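Local atomic coordinates of siderophore biosynthesis lipase/esterase, putative (Aspergillus fumigatus, PDB entry 6GUP), a protein that hydrolyses the ester bonds of the fungal siderophore fusarinine C, acting as a homodimeric esterase of the alpha/beta-hydrolase fold, but leaves triacetylfusarinine C intact. Residues His122-Gln127 with Val166-Ala171; Leu281-Asp286 with His327-Asp332; Gly320-Ala325 with Arg338-Asn343. All coordinates share one frame; numbering follows the deposited sequence.

Contact 1 of 3, residues His122-Gln127 with Val166-Ala171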
ATOM      1  N   HIS A 122      15.982  -2.983  -1.778  1.00 38.45           N
ATOM      2  CA  HIS A 122      16.352  -2.436  -0.474  1.00 43.35           C
ATOM      3  C   HIS A 122      15.814  -3.362   0.604  1.00 41.45           C
ATOM      4  O   HIS A 122      14.627  -3.699   0.595  1.00 39.12           O
ATOM      5  CB  HIS A 122      15.783  -1.021  -0.327  1.00 52.53           C
ATOM      6  CG  HIS A 122      15.644  -0.550   1.089  1.00 60.52           C
ATOM      7  ND1 HIS A 122      16.686   0.006   1.798  1.00 66.01           N
ATOM      8  CD2 HIS A 122      14.575  -0.536   1.922  1.00 65.77           C
ATOM      9  CE1 HIS A 122      16.270   0.332   3.009  1.00 70.72           C
ATOM     10  NE2 HIS A 122      14.993   0.013   3.109  1.00 69.62           N
ATOM     11  N   SER A 123      16.692  -3.766   1.524  1.00 41.87           N
ATOM     12  CA  SER A 123      16.360  -4.704   2.598  1.00 42.85           C
ATOM     13  C   SER A 123      15.783  -6.009   2.008  1.00 41.22           C
ATOM     14  O   SER A 123      16.436  -6.629   1.165  1.00 41.35           O
ATOM     15  CB  SER A 123      15.443  -4.035   3.634  1.00 44.12           C
ATOM     16  OG  SER A 123      15.135  -4.925   4.693  1.00 44.77           O
ATOM     17  N   THR A 124      14.573  -6.405   2.411  1.00 39.83           N
ATOM     18  CA  THR A 124      13.935  -7.620   1.892  1.00 39.24           C
ATOM     19  C   THR A 124      13.423  -7.494   0.446  1.00 36.52           C
ATOM     20  O   THR A 124      13.033  -8.494  -0.154  1.00 37.58           O
ATOM     21  CB  THR A 124      12.775  -8.075   2.801  1.00 41.65           C
ATOM     22  OG1 THR A 124      11.837  -7.004   2.960  1.00 40.36           O
ATOM     23  CG2 THR A 124      13.305  -8.493   4.168  1.00 44.39           C
ATOM     24  N   GLY A 125      13.422  -6.279  -0.107  1.00 33.45           N
ATOM     25  CA  GLY A 125      13.217  -6.072  -1.542  1.00 31.69           C
ATOM     26  C   GLY A 125      14.302  -6.695  -2.412  1.00 31.37           C
ATOM     27  O   GLY A 125      14.070  -6.963  -3.590  1.00 31.34           O
ATOM     28  N   SER A 126      15.488  -6.911  -1.836  1.00 31.94           N
ATOM     29  CA  SER A 126      16.570  -7.654  -2.495  1.00 32.46           C
ATOM     30  C   SER A 126      16.212  -9.107  -2.826  1.00 31.18           C
ATOM     31  O   SER A 126      16.744  -9.665  -3.789  1.00 30.16           O
ATOM     32  CB  SER A 126      17.833  -7.633  -1.630  1.00 33.38           C
ATOM     33  OG  SER A 126      18.280  -6.305  -1.417  1.00 34.41           O
ATOM     34  N   GLN A 127      15.328  -9.715  -2.031  1.00 30.88           N
ATOM     35  CA  GLN A 127      14.794 -11.050  -2.331  1.00 31.52           C
ATOM     36  C   GLN A 127      14.082 -11.051  -3.681  1.00 31.02           C
ATOM     37  O   GLN A 127      14.290 -11.952  -4.490  1.00 30.78           O
ATOM     38  CB  GLN A 127      13.813 -11.524  -1.253  1.00 33.72           C
ATOM     39  CG  GLN A 127      14.419 -11.761   0.122  1.00 37.78           C
ATOM     40  CD  GLN A 127      13.367 -11.966   1.200  1.00 43.56           C
ATOM     41  OE1 GLN A 127      12.235 -12.363   0.918  1.00 46.73           O
ATOM     42  NE2 GLN A 127      13.738 -11.694   2.445  1.00 45.06           N
ATOM     43  N   VAL A 166      19.818  -9.096   3.663  1.00 36.50           N
ATOM     44  CA  VAL A 166      20.078  -9.659   4.983  1.00 37.32           C
ATOM     45  C   VAL A 166      19.081 -10.782   5.262  1.00 37.47           C
ATOM     46  O   VAL A 166      17.894 -10.663   4.949  1.00 36.95           O
ATOM     47  CB  VAL A 166      19.984  -8.549   6.059  1.00 39.63           C
ATOM     48  CG1 VAL A 166      19.918  -9.118   7.472  1.00 39.40           C
ATOM     49  CG2 VAL A 166      21.168  -7.599   5.928  1.00 40.62           C
ATOM     50  N   SER A 167      19.580 -11.868   5.850  1.00 37.94           N
ATOM     51  CA  SER A 167      18.742 -12.999   6.247  1.00 39.56           C
ATOM     52  C   SER A 167      17.875 -12.628   7.450  1.00 41.33           C
ATOM     53  O   SER A 167      18.400 -12.269   8.508  1.00 41.37           O
ATOM     54  CB  SER A 167      19.606 -14.220   6.585  1.00 39.67           C
ATOM     55  OG  SER A 167      18.845 -15.242   7.207  1.00 39.66           O
ATOM     56  N   ASP A 168      16.556 -12.705   7.274  1.00 43.28           N
ATOM     57  CA  ASP A 168      15.604 -12.520   8.377  1.00 45.61           C
ATOM     58  C   ASP A 168      15.772 -13.603   9.437  1.00 44.24           C
ATOM     59  O   ASP A 168      15.673 -13.323  10.633  1.00 43.84           O
ATOM     60  CB  ASP A 168      14.156 -12.533   7.870  1.00 47.90           C
ATOM     61  CG  ASP A 168      13.788 -11.278   7.094  1.00 51.98           C
ATOM     62  OD1 ASP A 168      14.109 -10.162   7.555  1.00 51.76           O
ATOM     63  OD2 ASP A 168      13.157 -11.410   6.024  1.00 55.59           O
ATOM     64  N   ARG A 169      16.013 -14.834   8.989  1.00 43.57           N
ATOM     65  CA  ARG A 169      16.302 -15.956   9.882  1.00 44.78           C
ATOM     66  C   ARG A 169      17.484 -15.649  10.805  1.00 44.83           C
ATOM     67  O   ARG A 169      17.380 -15.807  12.023  1.00 45.15           O
ATOM     68  CB  ARG A 169      16.571 -17.237   9.076  1.00 46.22           C
ATOM     69  CG  ARG A 169      17.323 -18.312   9.842  1.00 49.21           C
ATOM     70  CD  ARG A 169      17.538 -19.573   9.033  1.00 53.31           C
ATOM     71  NE  ARG A 169      18.474 -20.444   9.746  1.00 55.27           N
ATOM     72  CZ  ARG A 169      19.792 -20.524   9.538  1.00 58.78           C
ATOM     73  NH1 ARG A 169      20.512 -21.362  10.283  1.00 60.69           N
ATOM     74  NH2 ARG A 169      20.406 -19.817   8.587  1.00 59.51           N
ATOM     75  N   GLU A 170      18.598 -15.223  10.215  1.00 45.08           N
ATOM     76  CA  GLU A 170      19.797 -14.876  10.989  1.00 45.01           C
ATOM     77  C   GLU A 170      19.642 -13.583  11.795  1.00 44.11           C
ATOM     78  O   GLU A 170      20.294 -13.426  12.828  1.00 44.85           O
ATOM     79  CB  GLU A 170      21.038 -14.809  10.094  1.00 44.34           C
ATOM     80  CG  GLU A 170      21.547 -16.183   9.690  1.00 44.46           C
ATOM     81  CD  GLU A 170      22.889 -16.140   8.996  1.00 45.59           C
ATOM     82  OE1 GLU A 170      23.086 -15.277   8.116  1.00 44.37           O
ATOM     83  OE2 GLU A 170      23.748 -16.989   9.318  1.00 47.03           O
ATOM     84  N   ALA A 171      18.793 -12.667  11.329  1.00 42.24           N
ATOM     85  CA  ALA A 171      18.451 -11.467  12.101  1.00 42.07           C
ATOM     86  C   ALA A 171      17.701 -11.804  13.391  1.00 43.20           C
ATOM     87  O   ALA A 171      17.948 -11.186  14.427  1.00 42.45           O
ATOM     88  CB  ALA A 171      17.643 -10.492  11.257  1.00 40.46           C
TER
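The probable nucleophile elbow of this alpha/beta-hydrolase meets the start of helix 168-178 where T124 and Q127 face D168. The elbow is the sharp turn after strand 117-122. Its sequence fits GxSxG, with S123 as the likely nucleophile. S123 has a positive phi of 55°, the strained backbone expected at this position. A type II' turn runs from H122 to G125, closed by G125 N to H122 O at 2.9 Å.

D168 is the centre of the contact. Its carboxylate reaches back to the elbow and meets two side chains through OD2. The methyl CG2 of T124 lies 3.5 Å from OD2 of D168, and the two side chains cross at about a right angle. The amide nitrogen NE2 of Q127 comes to 3.6 Å from the same OD2. The amide and carboxylate planes are 75° apart, and no hydrogen bond joins the segments. Q127 gets there with a chain extended beyond CG. The T124 methyl sits beside its own backbone N and faces D168, while OG1 takes a different course and bonds to the backbone N of L45.

One residue before D168, S167 is the N-cap of helix 168-178. Its OG accepts from E170 N at 3.0 Å in a nearly straight bond (170°). R169 pairs with D255 in a salt bridge. The contact thus joins the N-terminal ends of two helices, each following a strand of the central sheet: helix 125-134 follows strand 117-122 through the elbow, and 168-178 comes after 159-163 and a short loop.

Contact 2 of 3, residues Leu281-Asp286 with His327-Asp332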
ATOM      1  N   LEU A 281      25.492  -4.054  -2.077  1.00 33.50           N
ATOM      2  CA  LEU A 281      25.982  -3.045  -1.137  1.00 34.90           C
ATOM      3  C   LEU A 281      25.617  -3.440   0.290  1.00 35.31           C
ATOM      4  O   LEU A 281      24.504  -3.173   0.753  1.00 35.79           O
ATOM      5  CB  LEU A 281      25.395  -1.669  -1.473  1.00 35.18           C
ATOM      6  CG  LEU A 281      25.704  -1.087  -2.853  1.00 34.40           C
ATOM      7  CD1 LEU A 281      24.949   0.218  -3.046  1.00 35.41           C
ATOM      8  CD2 LEU A 281      27.196  -0.870  -3.052  1.00 33.72           C
ATOM      9  N   PHE A 282      26.553  -4.093   0.976  1.00 36.14           N
ATOM     10  CA  PHE A 282      26.386  -4.407   2.398  1.00 39.30           C
ATOM     11  C   PHE A 282      26.582  -3.170   3.258  1.00 39.28           C
ATOM     12  O   PHE A 282      27.278  -2.232   2.870  1.00 38.61           O
ATOM     13  CB  PHE A 282      27.384  -5.478   2.878  1.00 43.08           C
ATOM     14  CG  PHE A 282      26.928  -6.909   2.705  1.00 48.05           C
ATOM     15  CD1 PHE A 282      25.590  -7.264   2.479  1.00 50.66           C
ATOM     16  CD2 PHE A 282      27.864  -7.931   2.830  1.00 51.70           C
ATOM     17  CE1 PHE A 282      25.222  -8.593   2.347  1.00 53.89           C
ATOM     18  CE2 PHE A 282      27.494  -9.261   2.701  1.00 54.30           C
ATOM     19  CZ  PHE A 282      26.174  -9.591   2.458  1.00 55.73           C
ATOM     20  N   SER A 283      25.977  -3.203   4.441  1.00 39.86           N
ATOM     21  CA  SER A 283      26.145  -2.161   5.443  1.00 41.36           C
ATOM     22  C   SER A 283      27.165  -2.650   6.474  1.00 42.91           C
ATOM     23  O   SER A 283      26.992  -3.716   7.066  1.00 41.87           O
ATOM     24  CB  SER A 283      24.799  -1.837   6.087  1.00 39.82           C
ATOM     25  OG  SER A 283      23.968  -1.134   5.180  1.00 39.05           O
ATOM     26  N   GLY A 284      28.239  -1.881   6.658  1.00 44.02           N
ATOM     27  CA  GLY A 284      29.350  -2.270   7.534  1.00 45.60           C
ATOM     28  C   GLY A 284      29.013  -2.368   9.008  1.00 46.14           C
ATOM     29  O   GLY A 284      29.574  -3.208   9.718  1.00 47.32           O
ATOM     30  N   ALA A 285      28.101  -1.514   9.464  1.00 45.84           N
ATOM     31  CA  ALA A 285      27.595  -1.549  10.835  1.00 47.91           C
ATOM     32  C   ALA A 285      26.138  -2.021  10.863  1.00 46.85           C
ATOM     33  O   ALA A 285      25.330  -1.507  11.642  1.00 45.70           O
ATOM     34  CB  ALA A 285      27.724  -0.168  11.464  1.00 50.15           C
ATOM     35  N   ASP A 286      25.810  -3.001  10.016  1.00 46.99           N
ATOM     36  CA  ASP A 286      24.451  -3.530   9.939  1.00 46.93           C
ATOM     37  C   ASP A 286      24.120  -4.239  11.247  1.00 48.59           C
ATOM     38  O   ASP A 286      24.708  -5.268  11.584  1.00 47.33           O
ATOM     39  CB  ASP A 286      24.281  -4.489   8.754  1.00 45.51           C
ATOM     40  CG  ASP A 286      22.823  -4.739   8.403  1.00 44.84           C
ATOM     41  OD1 ASP A 286      22.012  -4.985   9.319  1.00 44.75           O
ATOM     42  OD2 ASP A 286      22.488  -4.702   7.202  1.00 44.67           O
ATOM     43  N   HIS A 327      21.699  -0.689   8.727  1.00 41.89           N
ATOM     44  CA  HIS A 327      20.866  -1.453   7.790  1.00 42.62           C
ATOM     45  C   HIS A 327      20.108  -0.561   6.805  1.00 44.64           C
ATOM     46  O   HIS A 327      20.196  -0.757   5.591  1.00 44.29           O
ATOM     47  CB  HIS A 327      19.871  -2.334   8.550  1.00 43.94           C
ATOM     48  CG  HIS A 327      19.052  -3.216   7.661  1.00 45.71           C
ATOM     49  ND1 HIS A 327      19.570  -4.330   7.036  1.00 45.23           N
ATOM     50  CD2 HIS A 327      17.755  -3.138   7.277  1.00 47.22           C
ATOM     51  CE1 HIS A 327      18.627  -4.905   6.313  1.00 45.46           C
ATOM     52  NE2 HIS A 327      17.515  -4.202   6.442  1.00 46.46           N
ATOM     53  N   ALA A 328      19.374   0.411   7.344  1.00 47.11           N
ATOM     54  CA  ALA A 328      18.572   1.342   6.544  1.00 47.75           C
ATOM     55  C   ALA A 328      19.189   2.742   6.409  1.00 48.37           C
ATOM     56  O   ALA A 328      18.638   3.577   5.693  1.00 49.10           O
ATOM     57  CB  ALA A 328      17.169   1.441   7.126  1.00 48.12           C
ATOM     58  N   LEU A 329      20.316   2.996   7.082  1.00 47.01           N
ATOM     59  CA  LEU A 329      21.007   4.296   7.033  1.00 45.95           C
ATOM     60  C   LEU A 329      20.080   5.454   7.457  1.00 50.70           C
ATOM     61  O   LEU A 329      20.117   6.545   6.881  1.00 51.07           O
ATOM     62  CB  LEU A 329      21.619   4.542   5.638  1.00 41.59           C
ATOM     63  CG  LEU A 329      22.643   3.520   5.112  1.00 37.82           C
ATOM     64  CD1 LEU A 329      21.991   2.276   4.515  1.00 35.87           C
ATOM     65  CD2 LEU A 329      23.552   4.167   4.073  1.00 36.56           C
ATOM     66  N   SER A 330      19.266   5.201   8.484  1.00 59.30           N
ATOM     67  CA  SER A 330      18.166   6.098   8.875  1.00 68.79           C
ATOM     68  C   SER A 330      18.587   7.307   9.711  1.00 78.28           C
ATOM     69  O   SER A 330      17.957   8.363   9.629  1.00 80.16           O
ATOM     70  CB  SER A 330      17.105   5.322   9.663  1.00 69.69           C
ATOM     71  OG  SER A 330      16.729   4.131   8.994  1.00 69.20           O
ATOM     72  N   ASN A 331      19.642   7.151  10.509  1.00 89.16           N
ATOM     73  CA  ASN A 331      19.986   8.121  11.559  1.00 98.68           C
ATOM     74  C   ASN A 331      20.518   9.451  11.021  1.00103.24           C
ATOM     75  O   ASN A 331      20.782   9.600   9.825  1.00102.24           O
ATOM     76  CB  ASN A 331      21.033   7.532  12.521  1.00100.96           C
ATOM     77  CG  ASN A 331      20.604   6.210  13.137  1.00101.02           C
ATOM     78  OD1 ASN A 331      19.414   5.946  13.314  1.00103.74           O
ATOM     79  ND2 ASN A 331      21.579   5.373  13.470  1.00100.45           N
ATOM     80  N   ASP A 332      20.670  10.407  11.935  1.00106.72           N
ATOM     81  CA  ASP A 332      21.412  11.647  11.679  1.00104.49           C
ATOM     82  C   ASP A 332      22.918  11.343  11.653  1.00 89.37           C
ATOM     83  O   ASP A 332      23.681  11.990  10.932  1.00 86.23           O
ATOM     84  CB  ASP A 332      21.090  12.694  12.750  1.00113.36           C
ATOM     85  CG  ASP A 332      19.622  13.104  12.752  1.00115.70           C
ATOM     86  OD1 ASP A 332      19.053  13.268  13.852  1.00115.78           O
ATOM     87  OD2 ASP A 332      19.035  13.256  11.659  1.00114.76           O
TER
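The imidazole of H327 meets the carboxylate of D286 at its ND1 edge, with the two planes 65° apart. D286 CG lies in the ring plane at that edge. The two side chains run side by side and point the same way. ND1 of H327 donates to OD2 of D286 at 2.9 Å with an angle of 162°. The donor meets OD2 on its syn side, a little out of the carboxylate plane. The bond lies close to the ring plane and should hold the ring's rotation. H327 has CG anti to its backbone N (chi1 -176°), which sets the ring alongside D286. The other ring nitrogen, NE2, bonds to S123. This is consistent with a Ser-His-Asp catalytic triad. D286 OD1 is held in turn by the backbone N of S288.

S283 makes a looser contact. Its OG lies 4.0 Å from the methyl CD1 of L329, and its hydrogen bond goes to S326 O. D286 ends a type I turn that begins at S283.

Strand 278-283 lies between 159-163 and 320-322 in the sheet. H327 sits in the loop between strand 320-322 and helix 335-353, and L329 packs on P337 and L341 of that helix.

Contact 3 of 3, residues Gly320-Ala325 with Arg338-Asn343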
ATOM      1  N   GLY A 320      30.582  -4.314  -2.243  1.00 32.25           N
ATOM      2  CA  GLY A 320      31.359  -4.259  -1.016  1.00 32.95           C
ATOM      3  C   GLY A 320      30.543  -3.925   0.212  1.00 34.49           C
ATOM      4  O   GLY A 320      29.316  -4.057   0.218  1.00 34.68           O
ATOM      5  N   ILE A 321      31.251  -3.479   1.245  1.00 35.55           N
ATOM      6  CA  ILE A 321      30.687  -3.254   2.567  1.00 38.18           C
ATOM      7  C   ILE A 321      30.872  -1.774   2.897  1.00 38.75           C
ATOM      8  O   ILE A 321      31.997  -1.328   3.126  1.00 38.26           O
ATOM      9  CB  ILE A 321      31.385  -4.165   3.606  1.00 39.76           C
ATOM     10  CG1 ILE A 321      31.179  -5.642   3.232  1.00 40.63           C
ATOM     11  CG2 ILE A 321      30.848  -3.911   5.009  1.00 39.85           C
ATOM     12  CD1 ILE A 321      32.019  -6.619   4.024  1.00 40.63           C
ATOM     13  N   ILE A 322      29.764  -1.027   2.924  1.00 38.98           N
ATOM     14  CA  ILE A 322      29.795   0.426   3.144  1.00 39.43           C
ATOM     15  C   ILE A 322      30.270   0.683   4.582  1.00 41.11           C
ATOM     16  O   ILE A 322      29.629   0.202   5.520  1.00 39.43           O
ATOM     17  CB  ILE A 322      28.407   1.101   2.949  1.00 39.43           C
ATOM     18  CG1 ILE A 322      27.782   0.794   1.570  1.00 41.48           C
ATOM     19  CG2 ILE A 322      28.513   2.613   3.142  1.00 38.08           C
ATOM     20  CD1 ILE A 322      28.522   1.338   0.366  1.00 45.30           C
ATOM     21  N   PRO A 323      31.390   1.425   4.764  1.00 44.04           N
ATOM     22  CA  PRO A 323      31.891   1.676   6.128  1.00 45.23           C
ATOM     23  C   PRO A 323      30.906   2.442   7.018  1.00 44.75           C
ATOM     24  O   PRO A 323      30.324   3.434   6.577  1.00 43.55           O
ATOM     25  CB  PRO A 323      33.157   2.516   5.901  1.00 47.53           C
ATOM     26  CG  PRO A 323      33.557   2.262   4.496  1.00 48.05           C
ATOM     27  CD  PRO A 323      32.296   1.982   3.741  1.00 45.68           C
ATOM     28  N   ASN A 324      30.713   1.948   8.244  1.00 45.22           N
ATOM     29  CA  ASN A 324      29.867   2.586   9.271  1.00 46.46           C
ATOM     30  C   ASN A 324      28.363   2.679   8.950  1.00 45.89           C
ATOM     31  O   ASN A 324      27.618   3.305   9.710  1.00 45.97           O
ATOM     32  CB  ASN A 324      30.403   3.986   9.631  1.00 48.43           C
ATOM     33  CG  ASN A 324      31.888   3.987   9.949  1.00 48.75           C
ATOM     34  OD1 ASN A 324      32.646   4.797   9.415  1.00 48.65           O
ATOM     35  ND2 ASN A 324      32.311   3.077  10.820  1.00 48.49           N
ATOM     36  N   ALA A 325      27.908   2.044   7.867  1.00 44.57           N
ATOM     37  CA  ALA A 325      26.506   2.133   7.458  1.00 43.57           C
ATOM     38  C   ALA A 325      25.660   1.196   8.306  1.00 42.34           C
ATOM     39  O   ALA A 325      26.077   0.077   8.592  1.00 42.76           O
ATOM     40  CB  ALA A 325      26.346   1.787   5.986  1.00 44.86           C
ATOM     41  N   ARG A 338      25.150   7.447   3.963  1.00 44.11           N
ATOM     42  CA  ARG A 338      24.111   7.708   2.954  1.00 44.15           C
ATOM     43  C   ARG A 338      24.693   8.366   1.713  1.00 41.88           C
ATOM     44  O   ARG A 338      24.441   7.917   0.596  1.00 39.94           O
ATOM     45  CB  ARG A 338      22.990   8.604   3.494  1.00 47.04           C
ATOM     46  CG  ARG A 338      21.846   7.861   4.159  1.00 52.46           C
ATOM     47  CD  ARG A 338      20.558   8.669   4.076  1.00 58.20           C
ATOM     48  NE  ARG A 338      20.711  10.012   4.635  1.00 60.60           N
ATOM     49  CZ  ARG A 338      20.778  10.304   5.936  1.00 61.91           C
ATOM     50  NH1 ARG A 338      20.919  11.573   6.314  1.00 62.74           N
ATOM     51  NH2 ARG A 338      20.711   9.353   6.868  1.00 62.18           N
ATOM     52  N   ASN A 339      25.466   9.431   1.920  1.00 41.28           N
ATOM     53  CA  ASN A 339      26.104  10.153   0.814  1.00 42.34           C
ATOM     54  C   ASN A 339      27.030   9.245   0.010  1.00 39.12           C
ATOM     55  O   ASN A 339      27.063   9.320  -1.220  1.00 38.93           O
ATOM     56  CB  ASN A 339      26.896  11.358   1.325  1.00 48.49           C
ATOM     57  CG  ASN A 339      27.317  12.293   0.206  1.00 53.02           C
ATOM     58  OD1 ASN A 339      26.474  12.870  -0.481  1.00 56.44           O
ATOM     59  ND2 ASN A 339      28.623  12.446   0.016  1.00 55.24           N
ATOM     60  N   PHE A 340      27.777   8.396   0.713  1.00 38.06           N
ATOM     61  CA  PHE A 340      28.655   7.421   0.071  1.00 38.21           C
ATOM     62  C   PHE A 340      27.856   6.402  -0.738  1.00 36.59           C
ATOM     63  O   PHE A 340      28.175   6.147  -1.899  1.00 35.41           O
ATOM     64  CB  PHE A 340      29.517   6.701   1.106  1.00 40.75           C
ATOM     65  CG  PHE A 340      30.576   5.830   0.500  1.00 43.25           C
ATOM     66  CD1 PHE A 340      31.736   6.390  -0.023  1.00 46.07           C
ATOM     67  CD2 PHE A 340      30.410   4.453   0.436  1.00 42.71           C
ATOM     68  CE1 PHE A 340      32.716   5.590  -0.591  1.00 46.06           C
ATOM     69  CE2 PHE A 340      31.384   3.647  -0.130  1.00 42.94           C
ATOM     70  CZ  PHE A 340      32.538   4.216  -0.645  1.00 44.30           C
ATOM     71  N   LEU A 341      26.817   5.840  -0.119  1.00 35.95           N
ATOM     72  CA  LEU A 341      25.926   4.878  -0.781  1.00 35.98           C
ATOM     73  C   LEU A 341      25.332   5.456  -2.059  1.00 36.71           C
ATOM     74  O   LEU A 341      25.346   4.803  -3.102  1.00 36.20           O
ATOM     75  CB  LEU A 341      24.798   4.444   0.161  1.00 36.37           C
ATOM     76  CG  LEU A 341      23.874   3.317  -0.332  1.00 39.66           C
ATOM     77  CD1 LEU A 341      23.386   2.487   0.845  1.00 41.52           C
ATOM     78  CD2 LEU A 341      22.682   3.824  -1.141  1.00 40.13           C
ATOM     79  N   VAL A 342      24.813   6.680  -1.966  1.00 37.92           N
ATOM     80  CA  VAL A 342      24.214   7.365  -3.115  1.00 38.85           C
ATOM     81  C   VAL A 342      25.251   7.573  -4.223  1.00 38.79           C
ATOM     82  O   VAL A 342      24.948   7.368  -5.399  1.00 37.15           O
ATOM     83  CB  VAL A 342      23.566   8.715  -2.709  1.00 39.40           C
ATOM     84  CG1 VAL A 342      23.136   9.519  -3.933  1.00 39.87           C
ATOM     85  CG2 VAL A 342      22.359   8.479  -1.810  1.00 40.61           C
ATOM     86  N   ASN A 343      26.466   7.970  -3.842  1.00 39.39           N
ATOM     87  CA  ASN A 343      27.566   8.134  -4.803  1.00 39.68           C
ATOM     88  C   ASN A 343      27.953   6.827  -5.502  1.00 35.79           C
ATOM     89  O   ASN A 343      28.297   6.846  -6.684  1.00 35.62           O
ATOM     90  CB  ASN A 343      28.800   8.771  -4.140  1.00 43.50           C
ATOM     91  CG  ASN A 343      28.671  10.280  -3.984  1.00 47.46           C
ATOM     92  OD1 ASN A 343      28.279  10.983  -4.916  1.00 49.07           O
ATOM     93  ND2 ASN A 343      29.018  10.785  -2.805  1.00 48.85           N
TER
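I322 overlaps the edge of the F340 ring with its terminal methyl. The contact joins the last strand of the alpha/beta-hydrolase sheet, 320-322, to helix 335-353, which follows it in the chain. It is apolar packing, with no hydrogen bond between the segments.

The I322 side chain has two branches against the ring. CD1 lies near the plane of the F340 ring and touches its rim, 3.6 Å from F340 CD2 and 3.7 Å from F340 CE2. The second branch, CG2, lies 3.8 Å from F340 CD2. Both I322 methyls gather at the CD2 side of the ring, CD1 at the edge. The I322 and F340 side chains cross obliquely.

The F340 side chain leaves the helix trans to N (chi1 -172°), which carries the ring towards the strand. In I322 the branch ending in CD1 lies beside the backbone N (chi1 -55°) and bends again at CG1 (chi2 -65°). That second bend brings CD1 to the ring.

P323 adds a marginal contact at the outside. Its CD is 4.3 Å from F340 CE2, at an oblique approach. P323 and N324 form the middle of a type II turn from I322 to A325, and N324 has the positive phi this turn needs at its third position. The turn carries the chain off the strand towards the loop that holds H327. L341 is the next helix residue and is buried. It packs on Y54.

On the other side of the strand I321 points away from this helix. It packs on helix 295-307, at K295, D296 and L299. The helix backbone is regular here, with N343 N bonded to N339 O at 3.0 Å.

Contacts 1 and 2 meet at the probable active site. OG of S123 in contact 1 lies 3.0 Å from NE2 of H327 in contact 2, a probable hydrogen bond that would link the likely nucleophile to the histidine. V166 CG2 of contact 1 packs on the D286-H327 pair, 3.4 Å from D286 OD2 and 3.7 Å from H327 CE1. Contacts 2 and 3 share the sheet through neighbouring strands 278-283 and 320-322. G284 N is 2.8 Å from I322 O, and A285 N is 2.7 Å from A325 O. The centres of contacts 2 and 3 are about 8 Å apart. Contact 3 does not touch contact 1; their nearest atoms are about 7 Å apart.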